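Local coordinates for protein transcriptional regulator, MarR family (Neisseria meningitidis serogroup B, PDB 3G3Z) that probably binds DNA as a dimeric transcription factor of the MarR family and regulates gene expression, at residues A[40-51]-A[84-92]. Residues are numbered along the deposited sequence; the frame is centred on the assembly and turned at random.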
ATOM      1  N   LEU A  40     -16.663 -11.066   4.175  1.00 21.37           N
ATOM      2  CA  LEU A  40     -17.943 -11.687   4.500  1.00 24.01           C
ATOM      3  C   LEU A  40     -18.135 -13.027   3.798  1.00 25.11           C
ATOM      4  O   LEU A  40     -18.742 -13.938   4.355  1.00 24.74           O
ATOM      5  CB  LEU A  40     -19.105 -10.733   4.208  1.00 22.07           C
ATOM      6  CG  LEU A  40     -19.238  -9.486   5.093  1.00 22.18           C
ATOM      7  CD1 LEU A  40     -20.484  -8.698   4.720  1.00 18.51           C
ATOM      8  CD2 LEU A  40     -19.263  -9.838   6.579  1.00 22.93           C
ATOM      9  N   ALA A  41     -17.606 -13.139   2.583  1.00 26.82           N
ATOM     10  CA  ALA A  41     -17.745 -14.359   1.789  1.00 29.46           C
ATOM     11  C   ALA A  41     -16.866 -15.504   2.293  1.00 30.19           C
ATOM     12  O   ALA A  41     -17.229 -16.675   2.157  1.00 30.73           O
ATOM     13  CB  ALA A  41     -17.459 -14.072   0.320  1.00 29.36           C
ATOM     14  N   THR A  42     -15.730 -15.158   2.892  1.00 28.90           N
ATOM     15  CA  THR A  42     -14.729 -16.144   3.296  1.00 27.24           C
ATOM     16  C   THR A  42     -14.665 -16.381   4.807  1.00 26.76           C
ATOM     17  O   THR A  42     -14.147 -17.407   5.243  1.00 27.12           O
ATOM     18  CB  THR A  42     -13.322 -15.732   2.809  1.00 26.05           C
ATOM     19  OG1 THR A  42     -13.016 -14.430   3.319  1.00 25.84           O
ATOM     20  CG2 THR A  42     -13.251 -15.709   1.275  1.00 24.42           C
ATOM     21  N   GLU A  43     -15.162 -15.434   5.606  1.00 26.70           N
ATOM     22  CA  GLU A  43     -15.128 -15.583   7.066  1.00 27.01           C
ATOM     23  C   GLU A  43     -16.515 -15.734   7.657  1.00 27.64           C
ATOM     24  O   GLU A  43     -16.663 -16.152   8.807  1.00 27.85           O
ATOM     25  CB  GLU A  43     -14.408 -14.410   7.741  1.00 25.29           C
ATOM     26  CG  GLU A  43     -12.952 -14.279   7.344  1.00 29.43           C
ATOM     27  CD  GLU A  43     -12.162 -13.327   8.226  1.00 32.19           C
ATOM     28  OE1 GLU A  43     -10.913 -13.366   8.154  1.00 28.78           O
ATOM     29  OE2 GLU A  43     -12.777 -12.548   8.993  1.00 31.06           O
ATOM     30  N   GLY A  44     -17.528 -15.392   6.863  1.00 26.68           N
ATOM     31  CA  GLY A  44     -18.899 -15.332   7.345  1.00 27.14           C
ATOM     32  C   GLY A  44     -19.152 -14.005   8.026  1.00 27.43           C
ATOM     33  O   GLY A  44     -18.537 -12.990   7.687  1.00 26.12           O
ATOM     34  N   SER A  45     -20.048 -14.021   9.004  1.00 27.65           N
ATOM     35  CA  SER A  45     -20.480 -12.802   9.677  1.00 27.86           C
ATOM     36  C   SER A  45     -19.347 -12.112  10.417  1.00 26.99           C
ATOM     37  O   SER A  45     -18.557 -12.754  11.102  1.00 27.38           O
ATOM     38  CB  SER A  45     -21.626 -13.113  10.626  1.00 27.83           C
ATOM     39  OG  SER A  45     -22.729 -13.597   9.881  1.00 31.62           O
ATOM     40  N   ARG A  46     -19.262 -10.800  10.254  1.00 25.80           N
ATOM     41  CA  ARG A  46     -18.236 -10.011  10.926  1.00 25.91           C
ATOM     42  C   ARG A  46     -18.786  -8.618  11.147  1.00 25.75           C
ATOM     43  O   ARG A  46     -19.673  -8.172  10.426  1.00 26.12           O
ATOM     44  CB  ARG A  46     -16.959  -9.929  10.074  1.00 25.33           C
ATOM     45  CG  ARG A  46     -16.237 -11.243   9.820  1.00 24.96           C
ATOM     46  CD  ARG A  46     -15.559 -11.760  11.081  1.00 31.08           C
ATOM     47  NE  ARG A  46     -15.009 -13.098  10.886  1.00 32.89           N
ATOM     48  CZ  ARG A  46     -14.371 -13.796  11.820  1.00 38.79           C
ATOM     49  NH1 ARG A  46     -14.198 -13.286  13.037  1.00 38.72           N
ATOM     50  NH2 ARG A  46     -13.910 -15.012  11.540  1.00 38.05           N
ATOM     51  N   THR A  47     -18.263  -7.926  12.146  1.00 26.42           N
ATOM     52  CA  THR A  47     -18.693  -6.563  12.407  1.00 24.94           C
ATOM     53  C   THR A  47     -17.918  -5.654  11.468  1.00 25.97           C
ATOM     54  O   THR A  47     -16.863  -6.041  10.966  1.00 24.33           O
ATOM     55  CB  THR A  47     -18.400  -6.141  13.854  1.00 25.54           C
ATOM     56  OG1 THR A  47     -16.984  -6.152  14.077  1.00 24.73           O
ATOM     57  CG2 THR A  47     -19.091  -7.079  14.856  1.00 23.24           C
ATOM     58  N   GLN A  48     -18.443  -4.453  11.237  1.00 24.50           N
ATOM     59  CA  GLN A  48     -17.733  -3.437  10.466  1.00 24.20           C
ATOM     60  C   GLN A  48     -16.344  -3.186  11.039  1.00 23.01           C
ATOM     61  O   GLN A  48     -15.376  -2.969  10.291  1.00 21.56           O
ATOM     62  CB  GLN A  48     -18.531  -2.137  10.457  1.00 25.08           C
ATOM     63  CG  GLN A  48     -19.783  -2.193   9.605  1.00 29.58           C
ATOM     64  CD  GLN A  48     -20.662  -0.968   9.768  1.00 29.33           C
ATOM     65  OE1 GLN A  48     -21.883  -1.077   9.793  1.00 30.21           O
ATOM     66  NE2 GLN A  48     -20.047   0.203   9.878  1.00 28.89           N
ATOM     67  N   LYS A  49     -16.253  -3.221  12.370  1.00 22.06           N
ATOM     68  CA  LYS A  49     -14.984  -3.025  13.067  1.00 23.07           C
ATOM     69  C   LYS A  49     -13.936  -4.077  12.700  1.00 23.69           C
ATOM     70  O   LYS A  49     -12.770  -3.738  12.444  1.00 23.42           O
ATOM     71  CB  LYS A  49     -15.191  -2.987  14.582  1.00 23.51           C
ATOM     72  CG  LYS A  49     -13.896  -2.773  15.360  1.00 25.11           C
ATOM     73  CD  LYS A  49     -14.109  -1.794  16.495  1.00 30.02           C
ATOM     74  CE  LYS A  49     -13.974  -2.455  17.838  1.00 31.33           C
ATOM     75  NZ  LYS A  49     -12.541  -2.408  18.309  1.00 35.62           N
ATOM     76  N   HIS A  50     -14.345  -5.346  12.671  1.00 21.92           N
ATOM     77  CA  HIS A  50     -13.427  -6.433  12.300  1.00 21.11           C
ATOM     78  C   HIS A  50     -12.868  -6.258  10.884  1.00 22.20           C
ATOM     79  O   HIS A  50     -11.664  -6.421  10.646  1.00 20.78           O
ATOM     80  CB  HIS A  50     -14.121  -7.793  12.422  1.00 22.18           C
ATOM     81  CG  HIS A  50     -13.301  -8.930  11.898  1.00 25.24           C
ATOM     82  ND1 HIS A  50     -12.428  -9.643  12.691  1.00 27.87           N
ATOM     83  CD2 HIS A  50     -13.200  -9.459  10.656  1.00 21.70           C
ATOM     84  CE1 HIS A  50     -11.836 -10.573  11.963  1.00 25.44           C
ATOM     85  NE2 HIS A  50     -12.286 -10.485  10.725  1.00 24.66           N
ATOM     86  N   ILE A  51     -13.765  -5.944   9.953  1.00 21.74           N
ATOM     87  CA  ILE A  51     -13.415  -5.679   8.566  1.00 21.69           C
ATOM     88  C   ILE A  51     -12.453  -4.490   8.468  1.00 20.33           C
ATOM     89  O   ILE A  51     -11.428  -4.575   7.788  1.00 21.88           O
ATOM     90  CB  ILE A  51     -14.702  -5.411   7.738  1.00 23.09           C
ATOM     91  CG1 ILE A  51     -15.577  -6.669   7.711  1.00 17.70           C
ATOM     92  CG2 ILE A  51     -14.371  -4.929   6.326  1.00 19.37           C
ATOM     93  CD1 ILE A  51     -17.022  -6.395   7.345  1.00 21.65           C
ATOM     94  N   ARG A  84     -26.132  -0.459  14.396  1.00 66.85           N
ATOM     95  CA  ARG A  84     -25.772  -1.411  13.342  1.00 66.32           C
ATOM     96  C   ARG A  84     -24.256  -1.548  13.171  1.00 64.63           C
ATOM     97  O   ARG A  84     -23.762  -2.615  12.794  1.00 64.55           O
ATOM     98  CB  ARG A  84     -26.452  -1.064  12.010  1.00 66.81           C
ATOM     99  CG  ARG A  84     -26.196   0.344  11.491  1.00 68.94           C
ATOM    100  CD  ARG A  84     -26.900   0.564  10.170  1.00 72.18           C
ATOM    101  NE  ARG A  84     -27.081   1.984   9.882  1.00 77.74           N
ATOM    102  CZ  ARG A  84     -27.719   2.464   8.816  1.00 81.64           C
ATOM    103  NH1 ARG A  84     -28.249   1.639   7.917  1.00 83.73           N
ATOM    104  NH2 ARG A  84     -27.834   3.776   8.647  1.00 82.12           N
ATOM    105  N   ARG A  85     -23.531  -0.468  13.475  1.00 62.74           N
ATOM    106  CA  ARG A  85     -22.070  -0.419  13.329  1.00 60.66           C
ATOM    107  C   ARG A  85     -21.330  -1.405  14.240  1.00 58.57           C
ATOM    108  O   ARG A  85     -20.280  -1.928  13.870  1.00 58.71           O
ATOM    109  CB  ARG A  85     -21.553   1.008  13.539  1.00 60.58           C
ATOM    110  CG  ARG A  85     -21.994   1.665  14.838  1.00 61.03           C
ATOM    111  CD  ARG A  85     -21.576   3.123  14.870  1.00 62.59           C
ATOM    112  NE  ARG A  85     -21.717   3.711  16.201  1.00 63.38           N
ATOM    113  CZ  ARG A  85     -20.777   3.680  17.142  1.00 63.19           C
ATOM    114  NH1 ARG A  85     -19.614   3.082  16.913  1.00 63.71           N
ATOM    115  NH2 ARG A  85     -21.001   4.249  18.318  1.00 62.56           N
ATOM    116  N   LYS A  86     -21.887  -1.652  15.423  1.00 56.57           N
ATOM    117  CA  LYS A  86     -21.368  -2.674  16.334  1.00 53.85           C
ATOM    118  C   LYS A  86     -22.129  -4.003  16.220  1.00 51.57           C
ATOM    119  O   LYS A  86     -22.012  -4.870  17.088  1.00 52.36           O
ATOM    120  CB  LYS A  86     -21.382  -2.173  17.784  1.00 53.95           C
ATOM    121  CG  LYS A  86     -22.682  -1.509  18.220  1.00 55.26           C
ATOM    122  CD  LYS A  86     -22.505  -0.018  18.453  1.00 56.75           C
ATOM    123  CE  LYS A  86     -21.929   0.251  19.841  1.00 59.56           C
ATOM    124  NZ  LYS A  86     -22.230   1.621  20.335  1.00 60.25           N
ATOM    125  N   ARG A  87     -22.894  -4.162  15.142  1.00 48.52           N
ATOM    126  CA  ARG A  87     -23.738  -5.340  14.948  1.00 45.52           C
ATOM    127  C   ARG A  87     -23.225  -6.206  13.787  1.00 42.84           C
ATOM    128  O   ARG A  87     -22.615  -5.696  12.845  1.00 41.77           O
ATOM    129  CB  ARG A  87     -25.192  -4.900  14.741  1.00 45.74           C
ATOM    130  CG  ARG A  87     -26.232  -5.996  14.894  1.00 48.00           C
ATOM    131  CD  ARG A  87     -27.425  -5.591  15.786  1.00 49.42           C
ATOM    132  NE  ARG A  87     -27.786  -4.169  15.733  1.00 51.78           N
ATOM    133  CZ  ARG A  87     -28.526  -3.593  14.783  1.00 52.33           C
ATOM    134  NH1 ARG A  87     -28.996  -4.299  13.761  1.00 50.25           N
ATOM    135  NH2 ARG A  87     -28.790  -2.293  14.852  1.00 52.08           N
ATOM    136  N   LEU A  88     -23.464  -7.514  13.875  1.00 38.63           N
ATOM    137  CA  LEU A  88     -22.932  -8.478  12.909  1.00 34.95           C
ATOM    138  C   LEU A  88     -23.455  -8.267  11.498  1.00 33.39           C
ATOM    139  O   LEU A  88     -24.661  -8.140  11.270  1.00 34.20           O
ATOM    140  CB  LEU A  88     -23.219  -9.921  13.343  1.00 33.64           C
ATOM    141  CG  LEU A  88     -22.280 -10.596  14.341  1.00 32.93           C
ATOM    142  CD1 LEU A  88     -22.948 -11.839  14.936  1.00 32.08           C
ATOM    143  CD2 LEU A  88     -20.933 -10.947  13.701  1.00 30.61           C
ATOM    144  N   LEU A  89     -22.521  -8.249  10.558  1.00 30.85           N
ATOM    145  CA  LEU A  89     -22.818  -8.049   9.154  1.00 30.56           C
ATOM    146  C   LEU A  89     -22.783  -9.400   8.434  1.00 29.69           C
ATOM    147  O   LEU A  89     -21.912 -10.231   8.683  1.00 27.80           O
ATOM    148  CB  LEU A  89     -21.785  -7.093   8.565  1.00 29.85           C
ATOM    149  CG  LEU A  89     -22.082  -6.101   7.452  1.00 34.38           C
ATOM    150  CD1 LEU A  89     -23.374  -5.331   7.672  1.00 31.27           C
ATOM    151  CD2 LEU A  89     -20.899  -5.144   7.371  1.00 34.81           C
ATOM    152  N   SER A  90     -23.739  -9.599   7.535  1.00 29.01           N
ATOM    153  CA  SER A  90     -23.912 -10.857   6.832  1.00 28.87           C
ATOM    154  C   SER A  90     -24.146 -10.600   5.339  1.00 27.87           C
ATOM    155  O   SER A  90     -24.744  -9.594   4.963  1.00 28.64           O
ATOM    156  CB  SER A  90     -25.101 -11.597   7.454  1.00 30.75           C
ATOM    157  OG  SER A  90     -25.492 -12.716   6.691  1.00 35.29           O
ATOM    158  N   LEU A  91     -23.652 -11.494   4.490  1.00 26.83           N
ATOM    159  CA  LEU A  91     -24.062 -11.524   3.085  1.00 25.88           C
ATOM    160  C   LEU A  91     -25.485 -12.064   2.979  1.00 27.69           C
ATOM    161  O   LEU A  91     -25.825 -13.076   3.603  1.00 25.75           O
ATOM    162  CB  LEU A  91     -23.135 -12.424   2.273  1.00 26.33           C
ATOM    163  CG  LEU A  91     -22.068 -11.924   1.286  1.00 26.26           C
ATOM    164  CD1 LEU A  91     -21.564 -10.493   1.500  1.00 26.43           C
ATOM    165  CD2 LEU A  91     -20.916 -12.911   1.285  1.00 17.81           C
ATOM    166  N   THR A  92     -26.314 -11.388   2.192  1.00 26.54           N
ATOM    167  CA  THR A  92     -27.635 -11.900   1.867  1.00 26.61           C
ATOM    168  C   THR A  92     -27.495 -13.057   0.881  1.00 26.73           C
ATOM    169  O   THR A  92     -26.392 -13.360   0.418  1.00 27.25           O
ATOM    170  CB  THR A  92     -28.497 -10.819   1.223  1.00 25.34           C
ATOM    171  OG1 THR A  92     -27.872 -10.389   0.011  1.00 24.77           O
ATOM    172  CG2 THR A  92     -28.670  -9.632   2.173  1.00 25.72           C
TER
HETATM  173  O   HOH W   1     -21.060  -4.011  11.988  1.00 28.02           O
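Arg46 and Leu89 form a single antiparallel bridge, a hydrogen-bonded pair, in the winged helix-turn-helix fold of the MarR family. It joins the link between helices 31-43 and 48-55 to strand 89-91 of the wing. Strand 75-77 pairs with strand 89-91, and Arg46 adds one bridge on the other side. Arg46 N reaches Leu89 O at 3.1 Å, in the carbonyl plane. Leu89 N reaches Arg46 O at 2.9 Å, but from well above that carbonyl plane. Ser45 CA adds a C-H...O contact to Leu89 O.

Leu89 is buried and fills the centre. Its side chain crosses those of Leu40 and Ile51 at about right angles. Leu40 CD1 lies 4.1 Å from Leu89 CG, while CD2 of Leu89 meets Gln48 CG and Ile51 CD1. With CG anti to the carbonyl carbon (chi1 -68°), Leu40 is turned toward the strand: CD2 faces Leu89 O and CD1 meets Leu91 CD1. Leu91 sets CD1 3.7 Å from Leu40 CB and lays CD2 alongside Ala41. Leu88 CD2 packs on Ser45 CB.

Gln48 extends beyond CG and crosses the Arg85 side chain at about a right angle. Its OE1 comes 3.6 Å from Arg85 CA but accepts a hydrogen bond from Trp77 NE1. NE2 makes a weak hydrogen bond with Ser63 OG. Thr47 caps helix 48-55, its OG1 accepting from His50 N. The CA-CB bond of Arg46 leads away from strand 89-91, and CD lies over one face of the His50 ring, toward its rim. His50 NE2 donates to the syn lone pair of Glu43 OE2, which is tilted from the ring plane. Arg46 NE meets the same oxygen by charge alone. A water accepts from Gln48 N at 2.8 Å and lies 2.9 Å from Arg85 O.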